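Local coordinates for protein putative methylthioribose-1-phosphate isomerase (PDB 6A34) that probably catalyses the interconversion of methylthioribose-1-phosphate and methylthioribulose-1-phosphate, an isomerisation step of the methionine salvage pathway, at residues D87-A92 with R112-V117; A66-A71 with E135-A140; L193-L198 with G219-L224. One frame throughout, in Å; residues are numbered along the deposited sequence.

Contact 1: residues D87-A92 with R112-V117; sequences DGFEKA and RIKKLV
Phe89 reaches from helix 82-97 to the side of helix 104-119 that carries Ile113, Lys114 and Val117. Its CB points at that helix, and with CG anti to the backbone N (chi1 170°) the ring is carried straight across, so that the far carbons do the touching. CE1 faces the CA of Lys114, and CZ comes nearer to that same CA, at 3.8 Å, with the backbone N of Lys114 lying in the plane of the ring. CE2 meets CG2 of Ile113 at 4.0 Å, also at the ring edge. Val117 closes in differently: its CG1 sits over one face of the ring, while its CG2 is 3.9 Å from Phe89 CZ. The segment axes run nearly antiparallel, at 164°, as in a helical hairpin, and this one belongs to the N-terminal helical part of the fold; their separation of 11.5 Å is wide, and the phenyl ring spans it. From helix 59-76, Leu70 and Tyr73 also pack on Phe89. Next to Phe89 in sequence, Glu90 makes a salt bridge across the same gap. Lys114, bent at chi2 (75°), brings NZ to 2.6 Å from Glu90 OE2, using the anti lone pair of that oxygen, the one directed away from OE1. The Lys114 ammonium has a second partner in the ring of Tyr93, a cation-pi contact.

Contact 2: residues A66-A71 with E135-A140; sequences AGFGLA and EAYKIA
Phe68 and Tyr137 form the aromatic part of this contact, an offset edge-to-face pair with planes at 64° and centroids 5.4 Å apart. The edge belongs to Phe68: its CE1 stands above one face of the Tyr137 ring, displaced toward the rim, and comes within 3.8 Å of Tyr137 CD1. CG of Phe68 lies anti to its own carbonyl carbon (chi1 -75°), which swings a side chain that does not start out toward helix 125-157 alongside it. At its far end Tyr137 is tied by OH to the backbone O of Tyr19. The second group is apolar packing by alanine methyls. Ala136 CB touches Phe68 CD1 at 3.4 Å and, on another flank, Ala71 CB at 3.9 Å; Ala140 CB meets Phe68 CZ one turn along. Small residues of this kind allow the close antiparallel helix pairing seen here within the N-terminal helical domain, with axes 8.6 Å apart and an angle of 162° between their directions. A third group involves the backbone itself. The CA atoms of Gly67 and Ala136 are only 4.9 Å apart, and Gly67 O rests against Ala136 CB. Ala136 O in turn lies 3.3 Å from Phe68 CE1, in an oblique approach to the ring. No hydrogen bond links the two segments; Val17, from strand 17-20, packs against Phe68 as well.

Contact 3: residues L193-L198 with G219-L224; sequences LKLLWL and GLNVKL
Residues 195-198 and 222-224 run as parallel strands, their axes 4.7 Å apart and inclined at 20°, with Leu196, Trp197 and Leu198 in register with Val222, Lys223 and Leu224. They are the two strands of a beta-alpha-beta unit, joined through helix 206-217, at what is, within this chain, one margin of the Rossmann-like sheet. The bonding alternates as parallel pairing requires: Leu196 N donates to Asn221 O at 2.9 Å, Leu196 O accepts from Lys223 N, and Leu198 N donates to Lys223 O. On the face turned to helix 206-217, Leu198 packs obliquely on Val222, CD1 to CG1 at 3.6 Å, and Tyr215 of that helix packs on both. Near the start, Leu193 and Leu220 meet at about a right angle, CD2 to CD2 at 3.7 Å. On the other face Trp197 and Lys223 lie side by side and point the same way; Trp197 CE3 is 3.8 Å from Lys223 CB, while CZ3 and CH2 follow Lys223 CD. Leu195 CD2 sits over one face of the indole near its rim, and Trp197 NE1 bonds to Phe238 O. Replacing Trp197 by an alanine is likely to deprive Phe238 O of this donor and the aliphatic part of Lys223 of its flat neighbour. The backbone of Leu224 is hydrogen-bonded to the second subunit. Where the pairing begins, Asn221 extends its amide (chi1 179°) so that ND2 donates to Lys194 O at 2.7 Å, nearly straight at 168° and in the carbonyl plane. A water links the backbones at this end, donating to Leu193 O, 2.8 Å away, and accepting from Asn221 N.

In the fold
From the N terminus, helix 59-76 supplies 66-71, the first half of contact 2. The chain then passes through helices 82-97 and 104-119, which close contact 1, before helix 125-157 returns with 135-140 to close contact 2; contact 1 is thus nested inside it. The two touch, their centres about 12 Å apart: an Arg112 NE to Glu135 OE2 salt bridge of 2.9 Å joins helix 104-119 to helix 125-157, while Ile113 CD1 packs on Gly67 O of helix 59-76. Contact 3 follows in series, closing a loop of 20 residues, about as long as that of contact 1, at the Rossmann-like sheet's margin within this chain. Its centre lies about 33 Å from that of contact 2 and about 44 Å from that of contact 1, across the chain's centre.

Contact 1: residues D87-A92 with R112-V117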
ATOM      1  N   ASP A  87      -0.471 -22.057  44.648  1.00 44.29           N
ATOM      2  CA  ASP A  87       0.355 -20.853  44.745  1.00 47.86           C
ATOM      3  C   ASP A  87       1.128 -20.707  43.439  1.00 46.10           C
ATOM      4  O   ASP A  87       1.122 -19.643  42.851  1.00 45.89           O
ATOM      5  CB  ASP A  87       1.311 -20.842  45.948  1.00 54.20           C
ATOM      6  CG  ASP A  87       0.624 -20.657  47.305  1.00 63.39           C
ATOM      7  OD1 ASP A  87      -0.633 -20.524  47.334  1.00 63.38           O
ATOM      8  OD2 ASP A  87       1.347 -20.676  48.336  1.00 67.58           O
ATOM      9  N   GLY A  88       1.780 -21.795  43.010  1.00 46.68           N
ATOM     10  CA  GLY A  88       2.542 -21.824  41.753  1.00 45.73           C
ATOM     11  C   GLY A  88       1.656 -21.533  40.554  1.00 43.66           C
ATOM     12  O   GLY A  88       2.051 -20.814  39.643  1.00 42.20           O
ATOM     13  N   PHE A  89       0.438 -22.081  40.573  1.00 40.83           N
ATOM     14  CA  PHE A  89      -0.503 -21.875  39.500  1.00 41.97           C
ATOM     15  C   PHE A  89      -0.863 -20.385  39.369  1.00 48.01           C
ATOM     16  O   PHE A  89      -0.936 -19.845  38.261  1.00 42.16           O
ATOM     17  CB  PHE A  89      -1.768 -22.693  39.725  1.00 40.87           C
ATOM     18  CG  PHE A  89      -2.866 -22.324  38.764  1.00 41.48           C
ATOM     19  CD1 PHE A  89      -3.740 -21.293  39.065  1.00 40.96           C
ATOM     20  CD2 PHE A  89      -2.990 -22.984  37.550  1.00 38.14           C
ATOM     21  CE1 PHE A  89      -4.727 -20.932  38.164  1.00 40.16           C
ATOM     22  CE2 PHE A  89      -4.002 -22.653  36.670  1.00 38.83           C
ATOM     23  CZ  PHE A  89      -4.853 -21.609  36.968  1.00 43.98           C
ATOM     24  N   GLU A  90      -1.142 -19.741  40.505  1.00 55.72           N
ATOM     25  CA  GLU A  90      -1.394 -18.299  40.550  1.00 56.46           C
ATOM     26  C   GLU A  90      -0.170 -17.544  40.003  1.00 47.88           C
ATOM     27  O   GLU A  90      -0.308 -16.667  39.164  1.00 42.79           O
ATOM     28  CB  GLU A  90      -1.758 -17.860  41.971  1.00 62.07           C
ATOM     29  CG  GLU A  90      -3.054 -17.070  42.038  1.00 73.24           C
ATOM     30  CD  GLU A  90      -3.026 -15.681  41.411  1.00 78.64           C
ATOM     31  OE1 GLU A  90      -1.985 -15.007  41.511  1.00 83.87           O
ATOM     32  OE2 GLU A  90      -4.055 -15.262  40.842  1.00 76.85           O
ATOM     33  N   LYS A  91       1.042 -17.887  40.449  1.00 42.02           N
ATOM     34  CA  LYS A  91       2.220 -17.225  39.891  1.00 45.08           C
ATOM     35  C   LYS A  91       2.247 -17.379  38.361  1.00 46.85           C
ATOM     36  O   LYS A  91       2.513 -16.418  37.638  1.00 47.27           O
ATOM     37  CB  LYS A  91       3.523 -17.776  40.462  1.00 49.59           C
ATOM     38  CG  LYS A  91       3.973 -17.131  41.765  1.00 60.33           C
ATOM     39  CD  LYS A  91       5.216 -17.793  42.363  1.00 64.52           C
ATOM     40  CE  LYS A  91       5.676 -17.135  43.651  1.00 64.84           C
ATOM     41  NZ  LYS A  91       4.570 -17.032  44.635  1.00 62.34           N
ATOM     42  N   ALA A  92       1.963 -18.593  37.873  1.00 44.73           N
ATOM     43  CA  ALA A  92       2.050 -18.884  36.467  1.00 45.62           C
ATOM     44  C   ALA A  92       0.949 -18.124  35.695  1.00 40.88           C
ATOM     45  O   ALA A  92       1.185 -17.626  34.602  1.00 36.50           O
ATOM     46  CB  ALA A  92       1.993 -20.377  36.261  1.00 46.47           C
ATOM     47  N   ARG A 112     -10.668 -18.417  32.129  1.00 36.26           N
ATOM     48  CA  ARG A 112     -11.477 -19.628  31.979  1.00 40.68           C
ATOM     49  C   ARG A 112     -10.867 -20.787  32.796  1.00 42.66           C
ATOM     50  O   ARG A 112     -11.597 -21.572  33.399  1.00 39.57           O
ATOM     51  CB  ARG A 112     -11.538 -20.003  30.500  1.00 41.46           C
ATOM     52  CG  ARG A 112     -12.337 -21.259  30.190  1.00 43.43           C
ATOM     53  CD  ARG A 112     -12.511 -21.460  28.692  1.00 42.38           C
ATOM     54  NE  ARG A 112     -13.020 -22.787  28.361  1.00 38.71           N
ATOM     55  CZ  ARG A 112     -13.396 -23.131  27.156  1.00 39.61           C
ATOM     56  NH1 ARG A 112     -13.212 -22.270  26.166  1.00 42.08           N
ATOM     57  NH2 ARG A 112     -13.957 -24.310  26.935  1.00 39.79           N
ATOM     58  N   ILE A 113      -9.529 -20.887  32.798  1.00 38.40           N
ATOM     59  CA  ILE A 113      -8.837 -21.971  33.499  1.00 39.45           C
ATOM     60  C   ILE A 113      -8.758 -21.670  35.006  1.00 42.26           C
ATOM     61  O   ILE A 113      -9.164 -22.491  35.816  1.00 40.68           O
ATOM     62  CB  ILE A 113      -7.468 -22.208  32.863  1.00 35.11           C
ATOM     63  CG1 ILE A 113      -7.662 -22.698  31.425  1.00 34.39           C
ATOM     64  CG2 ILE A 113      -6.642 -23.157  33.729  1.00 35.27           C
ATOM     65  CD1 ILE A 113      -6.378 -23.012  30.712  1.00 37.60           C
ATOM     66  N   LYS A 114      -8.205 -20.509  35.352  1.00 42.24           N
ATOM     67  CA  LYS A 114      -8.261 -19.911  36.687  1.00 53.30           C
ATOM     68  C   LYS A 114      -9.619 -20.201  37.365  1.00 53.33           C
ATOM     69  O   LYS A 114      -9.650 -20.772  38.455  1.00 47.22           O
ATOM     70  CB  LYS A 114      -7.965 -18.415  36.546  1.00 57.13           C
ATOM     71  CG  LYS A 114      -8.305 -17.529  37.732  1.00 69.22           C
ATOM     72  CD  LYS A 114      -7.343 -17.644  38.885  1.00 78.54           C
ATOM     73  CE  LYS A 114      -7.245 -16.359  39.686  1.00 83.09           C
ATOM     74  NZ  LYS A 114      -6.316 -16.526  40.830  1.00 87.75           N
ATOM     75  N   LYS A 115     -10.729 -19.842  36.705  1.00 50.07           N
ATOM     76  CA  LYS A 115     -12.063 -19.948  37.285  1.00 46.78           C
ATOM     77  C   LYS A 115     -12.426 -21.424  37.489  1.00 45.98           C
ATOM     78  O   LYS A 115     -13.028 -21.777  38.484  1.00 45.66           O
ATOM     79  CB  LYS A 115     -13.131 -19.286  36.400  1.00 58.47           C
ATOM     80  CG  LYS A 115     -14.329 -18.669  37.124  1.00 69.63           C
ATOM     81  CD  LYS A 115     -14.515 -19.134  38.574  1.00 86.99           C
ATOM     82  CE  LYS A 115     -15.464 -18.290  39.402  1.00 96.79           C
ATOM     83  NZ  LYS A 115     -16.779 -18.958  39.555  1.00104.59           N
ATOM     84  N   LEU A 116     -12.091 -22.286  36.528  1.00 43.18           N
ATOM     85  CA  LEU A 116     -12.332 -23.748  36.658  1.00 46.45           C
ATOM     86  C   LEU A 116     -11.578 -24.320  37.878  1.00 45.27           C
ATOM     87  O   LEU A 116     -12.117 -25.134  38.594  1.00 43.24           O
ATOM     88  CB  LEU A 116     -11.891 -24.435  35.365  1.00 46.40           C
ATOM     89  CG  LEU A 116     -12.122 -25.935  35.296  1.00 46.43           C
ATOM     90  CD1 LEU A 116     -13.594 -26.227  35.068  1.00 48.50           C
ATOM     91  CD2 LEU A 116     -11.269 -26.561  34.206  1.00 51.00           C
ATOM     92  N   VAL A 117     -10.347 -23.859  38.110  1.00 39.75           N
ATOM     93  CA  VAL A 117      -9.479 -24.363  39.167  1.00 45.70           C
ATOM     94  C   VAL A 117     -10.005 -23.949  40.554  1.00 48.89           C
ATOM     95  O   VAL A 117     -10.017 -24.784  41.454  1.00 47.73           O
ATOM     96  CB  VAL A 117      -8.040 -23.869  38.965  1.00 41.67           C
ATOM     97  CG1 VAL A 117      -7.194 -24.085  40.203  1.00 43.68           C
ATOM     98  CG2 VAL A 117      -7.406 -24.501  37.745  1.00 41.06           C
TER

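Contact 2: residues A66-A71 with E135-A140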
ATOM      1  N   ALA A  66      -1.326 -19.393  25.880  1.00 38.33           N
ATOM      2  CA  ALA A  66      -1.324 -19.028  27.287  1.00 37.04           C
ATOM      3  C   ALA A  66      -1.951 -20.149  28.113  1.00 39.98           C
ATOM      4  O   ALA A  66      -1.503 -20.423  29.231  1.00 39.93           O
ATOM      5  CB  ALA A  66      -2.104 -17.763  27.480  1.00 36.61           C
ATOM      6  N   GLY A  67      -3.046 -20.707  27.578  1.00 36.12           N
ATOM      7  CA  GLY A  67      -3.749 -21.782  28.179  1.00 37.20           C
ATOM      8  C   GLY A  67      -2.854 -23.007  28.295  1.00 35.69           C
ATOM      9  O   GLY A  67      -2.859 -23.658  29.311  1.00 35.45           O
ATOM     10  N   PHE A  68      -2.089 -23.300  27.237  1.00 34.81           N
ATOM     11  CA  PHE A  68      -1.149 -24.420  27.259  1.00 36.87           C
ATOM     12  C   PHE A  68       0.043 -24.142  28.172  1.00 36.32           C
ATOM     13  O   PHE A  68       0.737 -25.059  28.528  1.00 37.33           O
ATOM     14  CB  PHE A  68      -0.666 -24.761  25.854  1.00 35.65           C
ATOM     15  CG  PHE A  68      -1.707 -25.483  25.045  1.00 36.50           C
ATOM     16  CD1 PHE A  68      -2.517 -26.441  25.624  1.00 39.46           C
ATOM     17  CD2 PHE A  68      -1.865 -25.215  23.700  1.00 37.02           C
ATOM     18  CE1 PHE A  68      -3.455 -27.122  24.876  1.00 44.34           C
ATOM     19  CE2 PHE A  68      -2.823 -25.880  22.960  1.00 38.32           C
ATOM     20  CZ  PHE A  68      -3.620 -26.823  23.547  1.00 42.13           C
ATOM     21  N   GLY A  69       0.289 -22.867  28.498  1.00 38.25           N
ATOM     22  CA  GLY A  69       1.295 -22.495  29.488  1.00 40.20           C
ATOM     23  C   GLY A  69       0.910 -22.940  30.889  1.00 36.57           C
ATOM     24  O   GLY A  69       1.779 -23.314  31.686  1.00 35.97           O
ATOM     25  N   LEU A  70      -0.392 -22.904  31.189  1.00 36.68           N
ATOM     26  CA  LEU A  70      -0.898 -23.431  32.455  1.00 39.66           C
ATOM     27  C   LEU A  70      -0.920 -24.963  32.459  1.00 38.37           C
ATOM     28  O   LEU A  70      -0.665 -25.564  33.472  1.00 39.62           O
ATOM     29  CB  LEU A  70      -2.281 -22.841  32.713  1.00 38.76           C
ATOM     30  CG  LEU A  70      -2.268 -21.324  32.929  1.00 40.23           C
ATOM     31  CD1 LEU A  70      -3.674 -20.796  33.031  1.00 38.43           C
ATOM     32  CD2 LEU A  70      -1.467 -20.961  34.177  1.00 40.60           C
ATOM     33  N   ALA A  71      -1.282 -25.578  31.333  1.00 39.82           N
ATOM     34  CA  ALA A  71      -1.216 -27.029  31.178  1.00 37.24           C
ATOM     35  C   ALA A  71       0.219 -27.479  31.466  1.00 38.37           C
ATOM     36  O   ALA A  71       0.437 -28.380  32.269  1.00 39.52           O
ATOM     37  CB  ALA A  71      -1.644 -27.433  29.792  1.00 35.07           C
ATOM     38  N   GLU A 135      -8.901 -28.468  29.874  1.00 36.65           N
ATOM     39  CA  GLU A 135      -9.373 -27.161  29.547  1.00 40.27           C
ATOM     40  C   GLU A 135      -8.510 -26.496  28.459  1.00 40.63           C
ATOM     41  O   GLU A 135      -9.075 -25.893  27.560  1.00 35.20           O
ATOM     42  CB  GLU A 135      -9.421 -26.264  30.784  1.00 39.32           C
ATOM     43  CG  GLU A 135     -10.551 -25.248  30.734  1.00 42.13           C
ATOM     44  CD  GLU A 135     -11.952 -25.806  30.496  1.00 45.36           C
ATOM     45  OE1 GLU A 135     -12.128 -27.042  30.592  1.00 46.44           O
ATOM     46  OE2 GLU A 135     -12.880 -24.994  30.233  1.00 47.30           O
ATOM     47  N   ALA A 136      -7.175 -26.598  28.550  1.00 35.36           N
ATOM     48  CA  ALA A 136      -6.291 -25.983  27.564  1.00 32.59           C
ATOM     49  C   ALA A 136      -6.517 -26.625  26.190  1.00 36.43           C
ATOM     50  O   ALA A 136      -6.550 -25.925  25.173  1.00 36.26           O
ATOM     51  CB  ALA A 136      -4.850 -26.071  28.002  1.00 35.22           C
ATOM     52  N   TYR A 137      -6.766 -27.947  26.149  1.00 37.04           N
ATOM     53  CA  TYR A 137      -7.022 -28.605  24.880  1.00 34.23           C
ATOM     54  C   TYR A 137      -8.369 -28.138  24.324  1.00 38.53           C
ATOM     55  O   TYR A 137      -8.538 -28.016  23.113  1.00 38.38           O
ATOM     56  CB  TYR A 137      -6.973 -30.131  24.973  1.00 35.03           C
ATOM     57  CG  TYR A 137      -5.577 -30.706  24.922  1.00 40.51           C
ATOM     58  CD1 TYR A 137      -4.779 -30.560  23.795  1.00 38.34           C
ATOM     59  CD2 TYR A 137      -5.051 -31.405  25.995  1.00 38.35           C
ATOM     60  CE1 TYR A 137      -3.501 -31.087  23.733  1.00 38.49           C
ATOM     61  CE2 TYR A 137      -3.778 -31.948  25.947  1.00 38.33           C
ATOM     62  CZ  TYR A 137      -2.998 -31.774  24.820  1.00 37.00           C
ATOM     63  OH  TYR A 137      -1.750 -32.287  24.763  1.00 38.68           O
ATOM     64  N   LYS A 138      -9.331 -27.918  25.219  1.00 38.89           N
ATOM     65  CA  LYS A 138     -10.660 -27.493  24.835  1.00 42.54           C
ATOM     66  C   LYS A 138     -10.603 -26.105  24.163  1.00 36.12           C
ATOM     67  O   LYS A 138     -11.303 -25.885  23.217  1.00 34.55           O
ATOM     68  CB  LYS A 138     -11.578 -27.460  26.059  1.00 44.73           C
ATOM     69  CG  LYS A 138     -12.467 -28.669  26.294  1.00 47.94           C
ATOM     70  CD  LYS A 138     -13.440 -28.337  27.428  1.00 56.38           C
ATOM     71  CE  LYS A 138     -14.273 -29.482  27.961  1.00 57.79           C
ATOM     72  NZ  LYS A 138     -14.966 -29.051  29.202  1.00 59.57           N
ATOM     73  N   ILE A 139      -9.800 -25.188  24.711  1.00 37.15           N
ATOM     74  CA  ILE A 139      -9.652 -23.854  24.184  1.00 38.69           C
ATOM     75  C   ILE A 139      -9.116 -23.947  22.750  1.00 39.58           C
ATOM     76  O   ILE A 139      -9.689 -23.375  21.833  1.00 45.08           O
ATOM     77  CB  ILE A 139      -8.777 -22.995  25.113  1.00 38.16           C
ATOM     78  CG1 ILE A 139      -9.488 -22.754  26.445  1.00 38.06           C
ATOM     79  CG2 ILE A 139      -8.382 -21.666  24.453  1.00 39.19           C
ATOM     80  CD1 ILE A 139      -8.568 -22.257  27.552  1.00 38.77           C
ATOM     81  N   ALA A 140      -8.056 -24.732  22.549  1.00 43.19           N
ATOM     82  CA  ALA A 140      -7.450 -24.863  21.243  1.00 40.56           C
ATOM     83  C   ALA A 140      -8.450 -25.499  20.278  1.00 40.06           C
ATOM     84  O   ALA A 140      -8.667 -24.937  19.211  1.00 36.25           O
ATOM     85  CB  ALA A 140      -6.168 -25.644  21.297  1.00 42.82           C
TER

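Contact 3: residues L193-L198 with G219-L224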
ATOM      1  N   LEU A 193     -11.751 -22.550  -6.009  1.00 35.73           N
ATOM      2  CA  LEU A 193     -10.863 -21.402  -5.913  1.00 35.61           C
ATOM      3  C   LEU A 193      -9.840 -21.396  -7.046  1.00 35.75           C
ATOM      4  O   LEU A 193      -8.811 -22.094  -6.969  1.00 35.65           O
ATOM      5  CB  LEU A 193     -10.152 -21.412  -4.560  1.00 34.94           C
ATOM      6  CG  LEU A 193      -9.163 -20.267  -4.368  1.00 35.01           C
ATOM      7  CD1 LEU A 193      -9.913 -18.969  -4.141  1.00 36.42           C
ATOM      8  CD2 LEU A 193      -8.239 -20.547  -3.202  1.00 35.90           C
ATOM      9  N   LYS A 194     -10.081 -20.551  -8.061  1.00 35.15           N
ATOM     10  CA  LYS A 194      -9.217 -20.503  -9.227  1.00 37.94           C
ATOM     11  C   LYS A 194      -8.024 -19.605  -8.938  1.00 37.51           C
ATOM     12  O   LYS A 194      -6.964 -19.786  -9.523  1.00 33.54           O
ATOM     13  CB  LYS A 194      -9.940 -19.971 -10.469  1.00 41.30           C
ATOM     14  CG  LYS A 194     -11.169 -20.770 -10.863  1.00 55.15           C
ATOM     15  CD  LYS A 194     -10.921 -22.286 -11.040  1.00 63.55           C
ATOM     16  CE  LYS A 194     -12.183 -23.112 -10.896  1.00 64.45           C
ATOM     17  NZ  LYS A 194     -13.343 -22.419 -11.512  1.00 68.68           N
ATOM     18  N   LEU A 195      -8.241 -18.592  -8.096  1.00 33.19           N
ATOM     19  CA  LEU A 195      -7.218 -17.598  -7.858  1.00 33.05           C
ATOM     20  C   LEU A 195      -7.589 -16.836  -6.592  1.00 33.18           C
ATOM     21  O   LEU A 195      -8.742 -16.448  -6.435  1.00 31.66           O
ATOM     22  CB  LEU A 195      -7.110 -16.658  -9.063  1.00 30.06           C
ATOM     23  CG  LEU A 195      -6.176 -15.459  -8.873  1.00 33.17           C
ATOM     24  CD1 LEU A 195      -4.729 -15.889  -8.771  1.00 31.17           C
ATOM     25  CD2 LEU A 195      -6.327 -14.441 -10.006  1.00 35.99           C
ATOM     26  N   LEU A 196      -6.598 -16.662  -5.713  1.00 32.38           N
ATOM     27  CA  LEU A 196      -6.696 -15.846  -4.546  1.00 32.06           C
ATOM     28  C   LEU A 196      -5.775 -14.632  -4.702  1.00 31.69           C
ATOM     29  O   LEU A 196      -4.578 -14.783  -4.587  1.00 26.85           O
ATOM     30  CB  LEU A 196      -6.291 -16.656  -3.314  1.00 30.15           C
ATOM     31  CG  LEU A 196      -6.482 -15.936  -1.977  1.00 30.36           C
ATOM     32  CD1 LEU A 196      -7.907 -15.447  -1.812  1.00 29.08           C
ATOM     33  CD2 LEU A 196      -6.105 -16.842  -0.813  1.00 28.51           C
ATOM     34  N   TRP A 197      -6.354 -13.440  -4.889  1.00 30.49           N
ATOM     35  CA  TRP A 197      -5.583 -12.195  -4.773  1.00 29.82           C
ATOM     36  C   TRP A 197      -5.298 -11.913  -3.301  1.00 30.39           C
ATOM     37  O   TRP A 197      -6.234 -11.961  -2.455  1.00 27.16           O
ATOM     38  CB  TRP A 197      -6.343 -11.003  -5.350  1.00 29.16           C
ATOM     39  CG  TRP A 197      -6.663 -11.121  -6.796  1.00 32.12           C
ATOM     40  CD1 TRP A 197      -7.838 -11.536  -7.329  1.00 33.19           C
ATOM     41  CD2 TRP A 197      -5.797 -10.815  -7.897  1.00 30.60           C
ATOM     42  NE1 TRP A 197      -7.765 -11.485  -8.692  1.00 32.91           N
ATOM     43  CE2 TRP A 197      -6.532 -11.041  -9.068  1.00 28.85           C
ATOM     44  CE3 TRP A 197      -4.480 -10.348  -8.003  1.00 31.93           C
ATOM     45  CZ2 TRP A 197      -6.011 -10.806 -10.339  1.00 30.17           C
ATOM     46  CZ3 TRP A 197      -3.951 -10.133  -9.259  1.00 32.69           C
ATOM     47  CH2 TRP A 197      -4.705 -10.365 -10.414  1.00 30.30           C
ATOM     48  N   LEU A 198      -4.047 -11.542  -3.025  1.00 30.12           N
ATOM     49  CA  LEU A 198      -3.574 -11.163  -1.691  1.00 32.24           C
ATOM     50  C   LEU A 198      -3.017  -9.741  -1.715  1.00 29.12           C
ATOM     51  O   LEU A 198      -1.964  -9.505  -2.324  1.00 25.30           O
ATOM     52  CB  LEU A 198      -2.458 -12.113  -1.252  1.00 31.17           C
ATOM     53  CG  LEU A 198      -2.867 -13.573  -1.165  1.00 34.28           C
ATOM     54  CD1 LEU A 198      -1.644 -14.433  -0.801  1.00 32.85           C
ATOM     55  CD2 LEU A 198      -4.000 -13.748  -0.162  1.00 31.38           C
ATOM     56  N   GLY A 219      -0.361 -24.901  -1.536  1.00 33.63           N
ATOM     57  CA  GLY A 219      -0.630 -25.065  -2.977  1.00 35.19           C
ATOM     58  C   GLY A 219      -1.898 -24.372  -3.488  1.00 38.74           C
ATOM     59  O   GLY A 219      -2.430 -24.733  -4.545  1.00 37.64           O
ATOM     60  N   LEU A 220      -2.399 -23.349  -2.786  1.00 38.67           N
ATOM     61  CA  LEU A 220      -3.477 -22.514  -3.372  1.00 35.35           C
ATOM     62  C   LEU A 220      -2.886 -21.683  -4.521  1.00 35.92           C
ATOM     63  O   LEU A 220      -1.741 -21.272  -4.455  1.00 39.29           O
ATOM     64  CB  LEU A 220      -4.064 -21.598  -2.292  1.00 33.74           C
ATOM     65  CG  LEU A 220      -5.193 -22.187  -1.458  1.00 34.02           C
ATOM     66  CD1 LEU A 220      -4.740 -23.421  -0.667  1.00 36.18           C
ATOM     67  CD2 LEU A 220      -5.749 -21.121  -0.521  1.00 38.09           C
ATOM     68  N   ASN A 221      -3.672 -21.399  -5.570  1.00 35.03           N
ATOM     69  CA  ASN A 221      -3.198 -20.471  -6.599  1.00 33.23           C
ATOM     70  C   ASN A 221      -3.369 -19.004  -6.117  1.00 33.50           C
ATOM     71  O   ASN A 221      -4.443 -18.512  -5.951  1.00 33.11           O
ATOM     72  CB  ASN A 221      -3.873 -20.777  -7.929  1.00 31.41           C
ATOM     73  CG  ASN A 221      -3.434 -19.824  -9.012  1.00 34.84           C
ATOM     74  OD1 ASN A 221      -2.250 -19.515  -9.075  1.00 32.83           O
ATOM     75  ND2 ASN A 221      -4.370 -19.336  -9.829  1.00 28.39           N
ATOM     76  N   VAL A 222      -2.273 -18.256  -6.032  1.00 33.97           N
ATOM     77  CA  VAL A 222      -2.216 -17.017  -5.292  1.00 34.41           C
ATOM     78  C   VAL A 222      -1.479 -15.979  -6.149  1.00 37.72           C
ATOM     79  O   VAL A 222      -0.596 -16.342  -6.955  1.00 38.33           O
ATOM     80  CB  VAL A 222      -1.512 -17.344  -3.969  1.00 36.39           C
ATOM     81  CG1 VAL A 222      -0.439 -16.368  -3.571  1.00 38.38           C
ATOM     82  CG2 VAL A 222      -2.489 -17.642  -2.856  1.00 36.82           C
ATOM     83  N   LYS A 223      -1.864 -14.705  -6.005  1.00 33.71           N
ATOM     84  CA  LYS A 223      -1.182 -13.604  -6.646  1.00 35.85           C
ATOM     85  C   LYS A 223      -1.071 -12.437  -5.663  1.00 35.03           C
ATOM     86  O   LYS A 223      -2.102 -11.955  -5.149  1.00 33.14           O
ATOM     87  CB  LYS A 223      -1.912 -13.164  -7.913  1.00 40.81           C
ATOM     88  CG  LYS A 223      -1.465 -13.873  -9.178  1.00 44.58           C
ATOM     89  CD  LYS A 223      -1.773 -13.127 -10.453  1.00 44.27           C
ATOM     90  CE  LYS A 223      -2.102 -14.064 -11.598  1.00 48.74           C
ATOM     91  NZ  LYS A 223      -1.164 -15.204 -11.677  1.00 47.79           N
ATOM     92  N   LEU A 224       0.168 -11.983  -5.420  1.00 27.78           N
ATOM     93  CA  LEU A 224       0.430 -10.954  -4.401  1.00 28.24           C
ATOM     94  C   LEU A 224       0.452  -9.595  -5.102  1.00 29.29           C
ATOM     95  O   LEU A 224       1.038  -9.501  -6.160  1.00 29.53           O
ATOM     96  CB  LEU A 224       1.771 -11.267  -3.738  1.00 28.46           C
ATOM     97  CG  LEU A 224       2.266 -10.246  -2.728  1.00 29.34           C
ATOM     98  CD1 LEU A 224       1.332 -10.183  -1.525  1.00 29.16           C
ATOM     99  CD2 LEU A 224       3.677 -10.612  -2.277  1.00 30.22           C
TER
HETATM  100  O   HOH W   1      -6.386 -22.363  -5.659  1.00 34.45           O